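Local coordinates for protein alkylpurine DNA glycosylase AlkC (Pseudomonas fluorescens, PDB 5VHV) that probably starts base excision repair by removing alkylated purine bases from damaged DNA, without flipping the damaged nucleotide out of the helix, at residues E213-N216 with H221-W224; Q136-S139 with H145-R148; H16-M21 with P26-K31. All blocks are in the same frame, centred on the assembly; numbering follows the deposited sequence.

All three contacts join short-range neighbours in the helical part of the chain, each tying together two consecutive helices or the loop between them. Along the chain contact 3 comes first (helices 11-24 and 30-38), then contact 2 (128-138 and 144-152), then contact 1 (205-213 and 220-229). Contacts 1 and 2 both lie in the DNA alkylation repair region, their centres about 20 Å apart; the centre of contact 3 is about 33 Å from that of contact 2 and about 50 Å from that of contact 1. This spread is consistent with a curved helical stack along the DNA, whose nearest atoms are about 3 Å from contact 2, 7 Å from contact 1 and 16 Å from contact 3.

Contact 1 (E213-N216 with H221-W224); sequences EGWN and HTAW
T222 OG1 is hydrogen-bonded to the backbone O of K182, and this tie fixes the rotation of a side chain whose methyl group carries the contact with W215. With OG1 beside the backbone N (chi1 -51°), CG2 stands anti to that N and is directed at the six-membered ring of the indole. The touch is tight: T222 CG2 lies 3.3 Å from W215 CE3 and 3.9 Å from W215 CZ3. At 3.8 Å, W215 CD2 is also close to the same methyl, so one carbon meets a run of ring atoms on the benzo half of the tryptophan. W215 CG sits beside its own backbone N (chi1 -79°), which swings the ring back toward helix 220-229. A second, more open touch comes from the backbone, where N216 O approaches T222 CB at 3.7 Å and T222 CG2 at 3.8 Å, so the threonine methyl is held between an indole and a carbonyl. The side chain of N216 is engaged elsewhere, its OD1 accepting from E218 N within the loop. Shortening W215 to an alanine would probably leave the T222 methyl without its aromatic partner and open a gap beside L197. In the fold, 213-216 runs from the end of helix 205-213 into the connection to helix 220-229, in whose first turn H221 N and T222 N make weak hydrogen bonds to N219 OD1. W215 also rests on L197 of helix 187-201 and on K182, while T222 touches A183 and L217; the contact thus joins an interhelical loop, the helix that follows it, helix 187-201 and the loop after helix 175-181, consistent with the helical-repeat fold of the DNA alkylation repair family.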
ATOM      1  N   GLU A 213      20.257  -3.252  -8.120  1.00 21.69           N
ATOM      2  CA  GLU A 213      21.326  -3.756  -8.967  1.00 22.51           C
ATOM      3  C   GLU A 213      22.439  -4.425  -8.156  1.00 26.90           C
ATOM      4  O   GLU A 213      23.258  -5.148  -8.730  1.00 25.58           O
ATOM      5  CB  GLU A 213      21.876  -2.611  -9.827  1.00 29.23           C
ATOM      6  CG  GLU A 213      20.916  -2.252 -10.967  1.00 26.13           C
ATOM      7  CD  GLU A 213      21.242  -0.952 -11.664  1.00 32.22           C
ATOM      8  OE1 GLU A 213      22.198  -0.260 -11.253  1.00 28.71           O
ATOM      9  OE2 GLU A 213      20.517  -0.620 -12.627  1.00 29.29           O
ATOM     10  N   GLY A 214      22.489  -4.203  -6.843  1.00 25.01           N
ATOM     11  CA  GLY A 214      23.434  -4.882  -5.980  1.00 32.34           C
ATOM     12  C   GLY A 214      22.891  -6.135  -5.326  1.00 29.12           C
ATOM     13  O   GLY A 214      23.615  -6.821  -4.596  1.00 29.10           O
ATOM     14  N   TRP A 215      21.635  -6.470  -5.590  1.00 25.55           N
ATOM     15  CA  TRP A 215      20.968  -7.589  -4.943  1.00 28.81           C
ATOM     16  C   TRP A 215      21.194  -8.878  -5.715  1.00 29.97           C
ATOM     17  O   TRP A 215      21.474  -8.881  -6.917  1.00 30.38           O
ATOM     18  CB  TRP A 215      19.466  -7.333  -4.847  1.00 22.89           C
ATOM     19  CG  TRP A 215      19.047  -6.444  -3.773  1.00 20.47           C
ATOM     20  CD1 TRP A 215      19.836  -5.732  -2.914  1.00 24.47           C
ATOM     21  CD2 TRP A 215      17.698  -6.155  -3.426  1.00 24.67           C
ATOM     22  NE1 TRP A 215      19.044  -5.017  -2.038  1.00 24.76           N
ATOM     23  CE2 TRP A 215      17.726  -5.260  -2.339  1.00 25.73           C
ATOM     24  CE3 TRP A 215      16.461  -6.582  -3.923  1.00 26.79           C
ATOM     25  CZ2 TRP A 215      16.564  -4.780  -1.743  1.00 24.37           C
ATOM     26  CZ3 TRP A 215      15.308  -6.097  -3.341  1.00 22.99           C
ATOM     27  CH2 TRP A 215      15.366  -5.203  -2.259  1.00 24.27           C
ATOM     28  N   ASN A 216      21.053  -9.991  -5.004  1.00 30.21           N
ATOM     29  CA  ASN A 216      21.116 -11.310  -5.619  1.00 35.36           C
ATOM     30  C   ASN A 216      19.697 -11.749  -5.943  1.00 35.66           C
ATOM     31  O   ASN A 216      18.949 -12.194  -5.061  1.00 30.64           O
ATOM     32  CB  ASN A 216      21.796 -12.311  -4.701  1.00 34.77           C
ATOM     33  CG  ASN A 216      21.608 -13.732  -5.179  1.00 42.01           C
ATOM     34  OD1 ASN A 216      21.501 -13.976  -6.375  1.00 37.66           O
ATOM     35  ND2 ASN A 216      21.535 -14.670  -4.245  1.00 60.58           N
ATOM     36  N   HIS A 221      12.802 -14.943  -2.963  1.00 28.00           N
ATOM     37  CA  HIS A 221      12.185 -13.936  -2.102  1.00 28.74           C
ATOM     38  C   HIS A 221      12.644 -12.540  -2.494  1.00 29.71           C
ATOM     39  O   HIS A 221      11.835 -11.612  -2.601  1.00 23.24           O
ATOM     40  CB  HIS A 221      12.530 -14.215  -0.641  1.00 28.58           C
ATOM     41  CG  HIS A 221      11.862 -15.430  -0.086  1.00 31.58           C
ATOM     42  ND1 HIS A 221      10.737 -15.984  -0.657  1.00 35.57           N
ATOM     43  CD2 HIS A 221      12.157 -16.198   0.992  1.00 31.16           C
ATOM     44  CE1 HIS A 221      10.372 -17.044   0.039  1.00 31.31           C
ATOM     45  NE2 HIS A 221      11.214 -17.192   1.046  1.00 35.15           N
ATOM     46  N   THR A 222      13.948 -12.383  -2.716  1.00 26.10           N
ATOM     47  CA  THR A 222      14.504 -11.097  -3.110  1.00 21.66           C
ATOM     48  C   THR A 222      14.035 -10.705  -4.510  1.00 23.97           C
ATOM     49  O   THR A 222      13.701  -9.542  -4.755  1.00 23.97           O
ATOM     50  CB  THR A 222      16.035 -11.173  -3.021  1.00 29.38           C
ATOM     51  OG1 THR A 222      16.415 -11.674  -1.728  1.00 27.25           O
ATOM     52  CG2 THR A 222      16.674  -9.797  -3.252  1.00 26.63           C
ATOM     53  N   ALA A 223      13.992 -11.668  -5.440  1.00 22.08           N
ATOM     54  CA  ALA A 223      13.470 -11.388  -6.779  1.00 22.46           C
ATOM     55  C   ALA A 223      12.029 -10.881  -6.718  1.00 25.44           C
ATOM     56  O   ALA A 223      11.657  -9.947  -7.439  1.00 24.22           O
ATOM     57  CB  ALA A 223      13.544 -12.636  -7.656  1.00 29.09           C
ATOM     58  N   TRP A 224      11.200 -11.496  -5.873  1.00 23.42           N
ATOM     59  CA  TRP A 224       9.809 -11.066  -5.766  1.00 25.74           C
ATOM     60  C   TRP A 224       9.724  -9.645  -5.230  1.00 20.19           C
ATOM     61  O   TRP A 224       8.977  -8.803  -5.765  1.00 19.73           O
ATOM     62  CB  TRP A 224       9.028 -12.023  -4.862  1.00 24.02           C
ATOM     63  CG  TRP A 224       7.552 -11.717  -4.791  1.00 22.31           C
ATOM     64  CD1 TRP A 224       6.552 -12.305  -5.526  1.00 27.70           C
ATOM     65  CD2 TRP A 224       6.903 -10.754  -3.935  1.00 20.39           C
ATOM     66  NE1 TRP A 224       5.331 -11.764  -5.183  1.00 25.01           N
ATOM     67  CE2 TRP A 224       5.519 -10.809  -4.213  1.00 25.11           C
ATOM     68  CE3 TRP A 224       7.357  -9.859  -2.963  1.00 19.31           C
ATOM     69  CZ2 TRP A 224       4.588 -10.004  -3.539  1.00 22.88           C
ATOM     70  CZ3 TRP A 224       6.429  -9.037  -2.311  1.00 21.21           C
ATOM     71  CH2 TRP A 224       5.065  -9.120  -2.602  1.00 23.68           C
TER

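Contact 2 (Q136-S139 with H145-R148)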
ATOM      1  N   GLN A 136      15.094  -0.252  14.061  1.00 17.00           N
ATOM      2  CA  GLN A 136      16.203  -1.090  13.635  1.00 16.78           C
ATOM      3  C   GLN A 136      16.270  -2.369  14.454  1.00 19.32           C
ATOM      4  O   GLN A 136      16.489  -3.454  13.904  1.00 20.54           O
ATOM      5  CB  GLN A 136      17.507  -0.295  13.727  1.00 20.01           C
ATOM      6  CG  GLN A 136      17.556   0.806  12.674  1.00 16.52           C
ATOM      7  CD  GLN A 136      18.679   1.775  12.902  1.00 24.76           C
ATOM      8  OE1 GLN A 136      19.188   1.910  14.023  1.00 21.53           O
ATOM      9  NE2 GLN A 136      19.080   2.466  11.841  1.00 21.80           N
ATOM     10  N   ALA A 137      16.065  -2.280  15.767  1.00 19.25           N
ATOM     11  CA  ALA A 137      16.016  -3.504  16.557  1.00 24.88           C
ATOM     12  C   ALA A 137      14.828  -4.366  16.131  1.00 17.10           C
ATOM     13  O   ALA A 137      14.954  -5.590  15.983  1.00 19.59           O
ATOM     14  CB  ALA A 137      15.947  -3.176  18.050  1.00 20.58           C
ATOM     15  N   TRP A 138      13.678  -3.736  15.873  1.00 16.40           N
ATOM     16  CA  TRP A 138      12.495  -4.496  15.489  1.00 16.62           C
ATOM     17  C   TRP A 138      12.695  -5.232  14.172  1.00 19.06           C
ATOM     18  O   TRP A 138      12.087  -6.284  13.955  1.00 17.16           O
ATOM     19  CB  TRP A 138      11.286  -3.572  15.381  1.00 15.60           C
ATOM     20  CG  TRP A 138      10.759  -3.093  16.715  1.00 17.90           C
ATOM     21  CD1 TRP A 138      11.082  -3.572  17.956  1.00 19.84           C
ATOM     22  CD2 TRP A 138       9.799  -2.059  16.919  1.00 16.28           C
ATOM     23  NE1 TRP A 138      10.371  -2.897  18.920  1.00 18.99           N
ATOM     24  CE2 TRP A 138       9.560  -1.976  18.307  1.00 17.85           C
ATOM     25  CE3 TRP A 138       9.096  -1.210  16.060  1.00 16.11           C
ATOM     26  CZ2 TRP A 138       8.696  -1.036  18.855  1.00 19.14           C
ATOM     27  CZ3 TRP A 138       8.224  -0.287  16.604  1.00 15.97           C
ATOM     28  CH2 TRP A 138       8.019  -0.227  17.995  1.00 18.66           C
ATOM     29  N   SER A 139      13.514  -4.691  13.272  1.00 15.92           N
ATOM     30  CA  SER A 139      13.738  -5.351  11.994  1.00 16.95           C
ATOM     31  C   SER A 139      14.474  -6.673  12.144  1.00 20.07           C
ATOM     32  O   SER A 139      14.510  -7.455  11.185  1.00 20.82           O
ATOM     33  CB  SER A 139      14.511  -4.426  11.049  1.00 17.88           C
ATOM     34  OG  SER A 139      15.908  -4.376  11.353  1.00 18.75           O
ATOM     35  N   HIS A 145       5.370 -10.019  12.661  1.00 15.59           N
ATOM     36  CA  HIS A 145       4.588  -8.789  12.815  1.00 16.04           C
ATOM     37  C   HIS A 145       5.456  -7.620  13.234  1.00 16.94           C
ATOM     38  O   HIS A 145       5.214  -6.476  12.814  1.00 13.97           O
ATOM     39  CB  HIS A 145       3.477  -8.969  13.850  1.00 22.26           C
ATOM     40  CG  HIS A 145       2.445  -9.955  13.441  1.00 27.06           C
ATOM     41  ND1 HIS A 145       1.378  -9.611  12.643  1.00 27.01           N
ATOM     42  CD2 HIS A 145       2.307 -11.271  13.719  1.00 30.50           C
ATOM     43  CE1 HIS A 145       0.629 -10.679  12.436  1.00 34.84           C
ATOM     44  NE2 HIS A 145       1.177 -11.703  13.069  1.00 38.18           N
ATOM     45  N   VAL A 146       6.474  -7.886  14.043  1.00 18.65           N
ATOM     46  CA  VAL A 146       7.340  -6.815  14.515  1.00 17.31           C
ATOM     47  C   VAL A 146       8.298  -6.375  13.408  1.00 15.94           C
ATOM     48  O   VAL A 146       8.539  -5.181  13.214  1.00 14.89           O
ATOM     49  CB  VAL A 146       8.062  -7.294  15.792  1.00 14.61           C
ATOM     50  CG1 VAL A 146       9.093  -6.263  16.301  1.00 17.68           C
ATOM     51  CG2 VAL A 146       7.017  -7.619  16.881  1.00 17.44           C
ATOM     52  N   ARG A 147       8.828  -7.319  12.632  1.00 13.38           N
ATOM     53  CA  ARG A 147       9.669  -6.952  11.498  1.00 16.81           C
ATOM     54  C   ARG A 147       8.876  -6.164  10.472  1.00 15.75           C
ATOM     55  O   ARG A 147       9.373  -5.177   9.910  1.00 14.19           O
ATOM     56  CB  ARG A 147      10.271  -8.196  10.855  1.00 16.25           C
ATOM     57  CG  ARG A 147      11.217  -8.974  11.795  1.00 15.60           C
ATOM     58  CD  ARG A 147      12.139  -9.905  11.040  1.00 17.55           C
ATOM     59  NE  ARG A 147      11.451 -10.870  10.159  1.00 18.44           N
ATOM     60  CZ  ARG A 147      10.817 -11.959  10.591  1.00 23.14           C
ATOM     61  NH1 ARG A 147      10.744 -12.235  11.890  1.00 21.33           N
ATOM     62  NH2 ARG A 147      10.246 -12.772   9.713  1.00 22.64           N
ATOM     63  N   ARG A 148       7.634  -6.576  10.222  1.00 14.54           N
ATOM     64  CA  ARG A 148       6.811  -5.871   9.246  1.00 15.33           C
ATOM     65  C   ARG A 148       6.548  -4.435   9.678  1.00 13.65           C
ATOM     66  O   ARG A 148       6.572  -3.509   8.854  1.00 14.13           O
ATOM     67  CB  ARG A 148       5.510  -6.653   9.026  1.00 15.15           C
ATOM     68  CG  ARG A 148       4.632  -6.128   7.886  1.00 17.19           C
ATOM     69  CD  ARG A 148       3.655  -5.035   8.337  1.00 15.02           C
ATOM     70  NE  ARG A 148       2.680  -4.773   7.278  1.00 14.01           N
ATOM     71  CZ  ARG A 148       1.671  -3.912   7.360  1.00 14.20           C
ATOM     72  NH1 ARG A 148       1.475  -3.204   8.477  1.00 14.74           N
ATOM     73  NH2 ARG A 148       0.843  -3.779   6.317  1.00 15.91           N
TER
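V146 and W138 meet because of their first torsions: the valine puts CG1 anti to the backbone N (chi1 175°), reaching across to helix 128-138, and the tryptophan keeps CG beside its own N, which sets the pyrrole end of the indole next to that methyl. V146 CG1 lies 3.6 Å from both W138 CB and W138 CG, and 3.7 Å from W138 CD1, the two side chains crossing at about a right angle. Around this apolar touch the backbones draw close, the CA atoms of S139 and R147 being 4.4 Å apart. W138 O faces R147 CA at 3.5 Å in a CA-H...O contact, bent at the hydrogen (137°). The aliphatic part of R147 then runs along the backbone of W138 and S139, with CD 3.4 Å from S139 O. A bend at chi3 carries its guanidinium on to other partners: NE makes a salt bridge with D184, and NH1 donates to D141 O in the intervening turn. S139 turns its side chain back the other way, OG donating to Q136 O at 2.8 Å, tilted 22° from the carbonyl plane. The same OG is hydrogen-bonded to H180 ND1, so this buried hydroxyl has two partners and links S139 to helix 175-181. R148 starts away from 136-139; its NH2 forms a salt bridge with a DNA phosphate, a direct grip on the nucleic acid, and its NH1 one with E117 of the same chain. The pair of helices 128-138 and 144-152 packs here against helix 175-181, through Q136, S139 and R147, and against helix 187-201, through R147 and R148, as expected of a helical-repeat fold.

Contact 3 (H16-M21 with P26-K31); sequences HIASEM and PAFDAK
M21 lies over one face of the F28 ring, and this is the tightly packed end of the contact. M21 CB sits 3.7 Å from the ring centroid and 21° off its normal, a CH-pi contact, and comes within 3.5 Å of F28 CD2, displaced toward the rim. The methionine chain, bent at chi2 and chi3, then curls over the same ring: CE approaches F28 CD1 at 3.9 Å, and the sulfur stands above the face at a longer range, SD being 5.1 Å from the centroid in a Met-aromatic contact. F28 reaches the helix because its CG is anti to the backbone N (chi1 180°), which sends the ring off the loop toward 16-21. A18 closes the edge of the patch with looser contacts, CB lying 4.1 Å from F28 CE2 and 4.1 Å from A30 CB. The solvent side is different in kind: S19 and K31 point from the contact and are exposed, as are P26 and A27 in the loop, and A30 is partly so. D29 is the centre of an inverse gamma turn, with a weak bond from A30 N to F28 O, and is the N-cap of helix 30-38, its OD1 accepting from G32 N. L57 and V60 of helix 46-60, with I61, also touch the phenylalanine, while M21 rests on L57, I61 and L75. The chemistry is therefore almost wholly apolar across the two segments: cohesion comes from an aromatic face, a flexible thioether and two small methyls, and the polar work of starting the next helix is left to D29, away from the buried ring.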
ATOM      1  N   HIS A  16     -19.458  -3.443  22.825  1.00 25.09           N
ATOM      2  CA  HIS A  16     -18.554  -4.576  23.023  1.00 31.73           C
ATOM      3  C   HIS A  16     -17.257  -4.132  23.690  1.00 25.30           C
ATOM      4  O   HIS A  16     -16.784  -4.777  24.638  1.00 24.26           O
ATOM      5  CB  HIS A  16     -18.293  -5.255  21.669  1.00 32.05           C
ATOM      6  CG  HIS A  16     -17.003  -6.026  21.569  1.00 27.69           C
ATOM      7  ND1 HIS A  16     -16.822  -7.272  22.136  1.00 35.00           N
ATOM      8  CD2 HIS A  16     -15.861  -5.759  20.885  1.00 32.05           C
ATOM      9  CE1 HIS A  16     -15.609  -7.715  21.843  1.00 30.83           C
ATOM     10  NE2 HIS A  16     -15.006  -6.815  21.085  1.00 37.44           N
ATOM     11  N   ILE A  17     -16.685  -3.016  23.231  1.00 21.19           N
ATOM     12  CA  ILE A  17     -15.465  -2.493  23.837  1.00 24.60           C
ATOM     13  C   ILE A  17     -15.706  -2.185  25.311  1.00 27.41           C
ATOM     14  O   ILE A  17     -14.889  -2.516  26.181  1.00 22.19           O
ATOM     15  CB  ILE A  17     -14.972  -1.248  23.070  1.00 20.49           C
ATOM     16  CG1 ILE A  17     -14.531  -1.617  21.640  1.00 19.83           C
ATOM     17  CG2 ILE A  17     -13.773  -0.598  23.787  1.00 20.25           C
ATOM     18  CD1 ILE A  17     -14.328  -0.427  20.719  1.00 21.18           C
ATOM     19  N   ALA A  18     -16.819  -1.518  25.611  1.00 23.16           N
ATOM     20  CA  ALA A  18     -17.118  -1.181  27.000  1.00 24.97           C
ATOM     21  C   ALA A  18     -17.286  -2.435  27.856  1.00 29.83           C
ATOM     22  O   ALA A  18     -16.825  -2.480  29.001  1.00 24.38           O
ATOM     23  CB  ALA A  18     -18.382  -0.321  27.079  1.00 27.11           C
ATOM     24  N   SER A  19     -17.966  -3.458  27.330  1.00 23.61           N
ATOM     25  CA  SER A  19     -18.168  -4.677  28.108  1.00 28.63           C
ATOM     26  C   SER A  19     -16.847  -5.378  28.395  1.00 29.18           C
ATOM     27  O   SER A  19     -16.623  -5.878  29.508  1.00 25.69           O
ATOM     28  CB  SER A  19     -19.119  -5.622  27.368  1.00 37.25           C
ATOM     29  OG  SER A  19     -20.369  -4.994  27.148  1.00 39.93           O
ATOM     30  N   GLU A  20     -15.958  -5.433  27.406  1.00 28.09           N
ATOM     31  CA  GLU A  20     -14.670  -6.071  27.641  1.00 28.06           C
ATOM     32  C   GLU A  20     -13.791  -5.220  28.553  1.00 25.45           C
ATOM     33  O   GLU A  20     -13.005  -5.766  29.338  1.00 28.93           O
ATOM     34  CB  GLU A  20     -13.986  -6.347  26.305  1.00 26.47           C
ATOM     35  CG  GLU A  20     -14.760  -7.338  25.415  1.00 28.19           C
ATOM     36  CD  GLU A  20     -15.035  -8.671  26.073  1.00 36.34           C
ATOM     37  OE1 GLU A  20     -14.189  -9.159  26.847  1.00 38.97           O
ATOM     38  OE2 GLU A  20     -16.115  -9.237  25.814  1.00 47.44           O
ATOM     39  N   MET A  21     -13.930  -3.896  28.494  1.00 22.56           N
ATOM     40  CA  MET A  21     -13.216  -3.049  29.450  1.00 21.44           C
ATOM     41  C   MET A  21     -13.698  -3.308  30.872  1.00 22.85           C
ATOM     42  O   MET A  21     -12.893  -3.346  31.812  1.00 25.26           O
ATOM     43  CB  MET A  21     -13.391  -1.569  29.114  1.00 23.41           C
ATOM     44  CG  MET A  21     -12.365  -0.994  28.158  1.00 35.44           C
ATOM     45  SD  MET A  21     -10.660  -1.071  28.764  1.00 30.01           S
ATOM     46  CE  MET A  21     -10.768  -0.393  30.402  1.00 31.33           C
ATOM     47  N   PRO A  26     -13.310  -3.744  36.622  1.00 28.07           N
ATOM     48  CA  PRO A  26     -14.715  -3.751  37.064  1.00 30.13           C
ATOM     49  C   PRO A  26     -15.289  -2.374  37.343  1.00 31.03           C
ATOM     50  O   PRO A  26     -16.480  -2.156  37.097  1.00 28.72           O
ATOM     51  CB  PRO A  26     -14.664  -4.621  38.329  1.00 36.87           C
ATOM     52  CG  PRO A  26     -13.567  -5.572  38.057  1.00 39.64           C
ATOM     53  CD  PRO A  26     -12.522  -4.797  37.285  1.00 35.66           C
ATOM     54  N   ALA A  27     -14.482  -1.431  37.819  1.00 27.90           N
ATOM     55  CA  ALA A  27     -14.942  -0.083  38.129  1.00 33.85           C
ATOM     56  C   ALA A  27     -14.996   0.833  36.904  1.00 27.11           C
ATOM     57  O   ALA A  27     -15.237   2.034  37.047  1.00 29.71           O
ATOM     58  CB  ALA A  27     -14.037   0.532  39.202  1.00 34.13           C
ATOM     59  N   PHE A  28     -14.812   0.294  35.706  1.00 25.37           N
ATOM     60  CA  PHE A  28     -14.812   1.105  34.489  1.00 24.02           C
ATOM     61  C   PHE A  28     -16.107   1.894  34.351  1.00 26.05           C
ATOM     62  O   PHE A  28     -17.207   1.358  34.528  1.00 25.50           O
ATOM     63  CB  PHE A  28     -14.636   0.190  33.275  1.00 23.15           C
ATOM     64  CG  PHE A  28     -14.620   0.916  31.922  1.00 22.59           C
ATOM     65  CD1 PHE A  28     -13.697   1.918  31.642  1.00 23.03           C
ATOM     66  CD2 PHE A  28     -15.536   0.562  30.926  1.00 26.01           C
ATOM     67  CE1 PHE A  28     -13.683   2.572  30.390  1.00 22.77           C
ATOM     68  CE2 PHE A  28     -15.532   1.207  29.678  1.00 22.83           C
ATOM     69  CZ  PHE A  28     -14.601   2.209  29.410  1.00 24.23           C
ATOM     70  N   ASP A  29     -15.974   3.169  33.980  1.00 25.26           N
ATOM     71  CA  ASP A  29     -17.131   4.039  33.753  1.00 25.72           C
ATOM     72  C   ASP A  29     -17.654   3.790  32.336  1.00 29.80           C
ATOM     73  O   ASP A  29     -17.469   4.581  31.413  1.00 23.20           O
ATOM     74  CB  ASP A  29     -16.740   5.496  33.978  1.00 27.34           C
ATOM     75  CG  ASP A  29     -17.897   6.468  33.782  1.00 32.06           C
ATOM     76  OD1 ASP A  29     -19.055   6.030  33.647  1.00 25.84           O
ATOM     77  OD2 ASP A  29     -17.643   7.692  33.749  1.00 31.05           O
ATOM     78  N   ALA A  30     -18.331   2.647  32.164  1.00 25.67           N
ATOM     79  CA  ALA A  30     -18.811   2.290  30.830  1.00 26.09           C
ATOM     80  C   ALA A  30     -19.832   3.300  30.322  1.00 24.00           C
ATOM     81  O   ALA A  30     -19.834   3.652  29.134  1.00 28.82           O
ATOM     82  CB  ALA A  30     -19.422   0.887  30.835  1.00 28.42           C
ATOM     83  N   LYS A  31     -20.718   3.762  31.207  1.00 27.62           N
ATOM     84  CA  LYS A  31     -21.742   4.722  30.808  1.00 27.36           C
ATOM     85  C   LYS A  31     -21.111   6.018  30.321  1.00 25.44           C
ATOM     86  O   LYS A  31     -21.543   6.587  29.314  1.00 25.70           O
ATOM     87  CB  LYS A  31     -22.686   4.977  31.986  1.00 35.63           C
ATOM     88  CG  LYS A  31     -23.642   6.138  31.824  1.00 47.74           C
ATOM     89  CD  LYS A  31     -24.714   6.101  32.931  0.80 53.96           C
ATOM     90  CE  LYS A  31     -24.943   7.471  33.542  1.00 54.68           C
ATOM     91  NZ  LYS A  31     -25.990   7.454  34.618  0.42 49.43           N
TER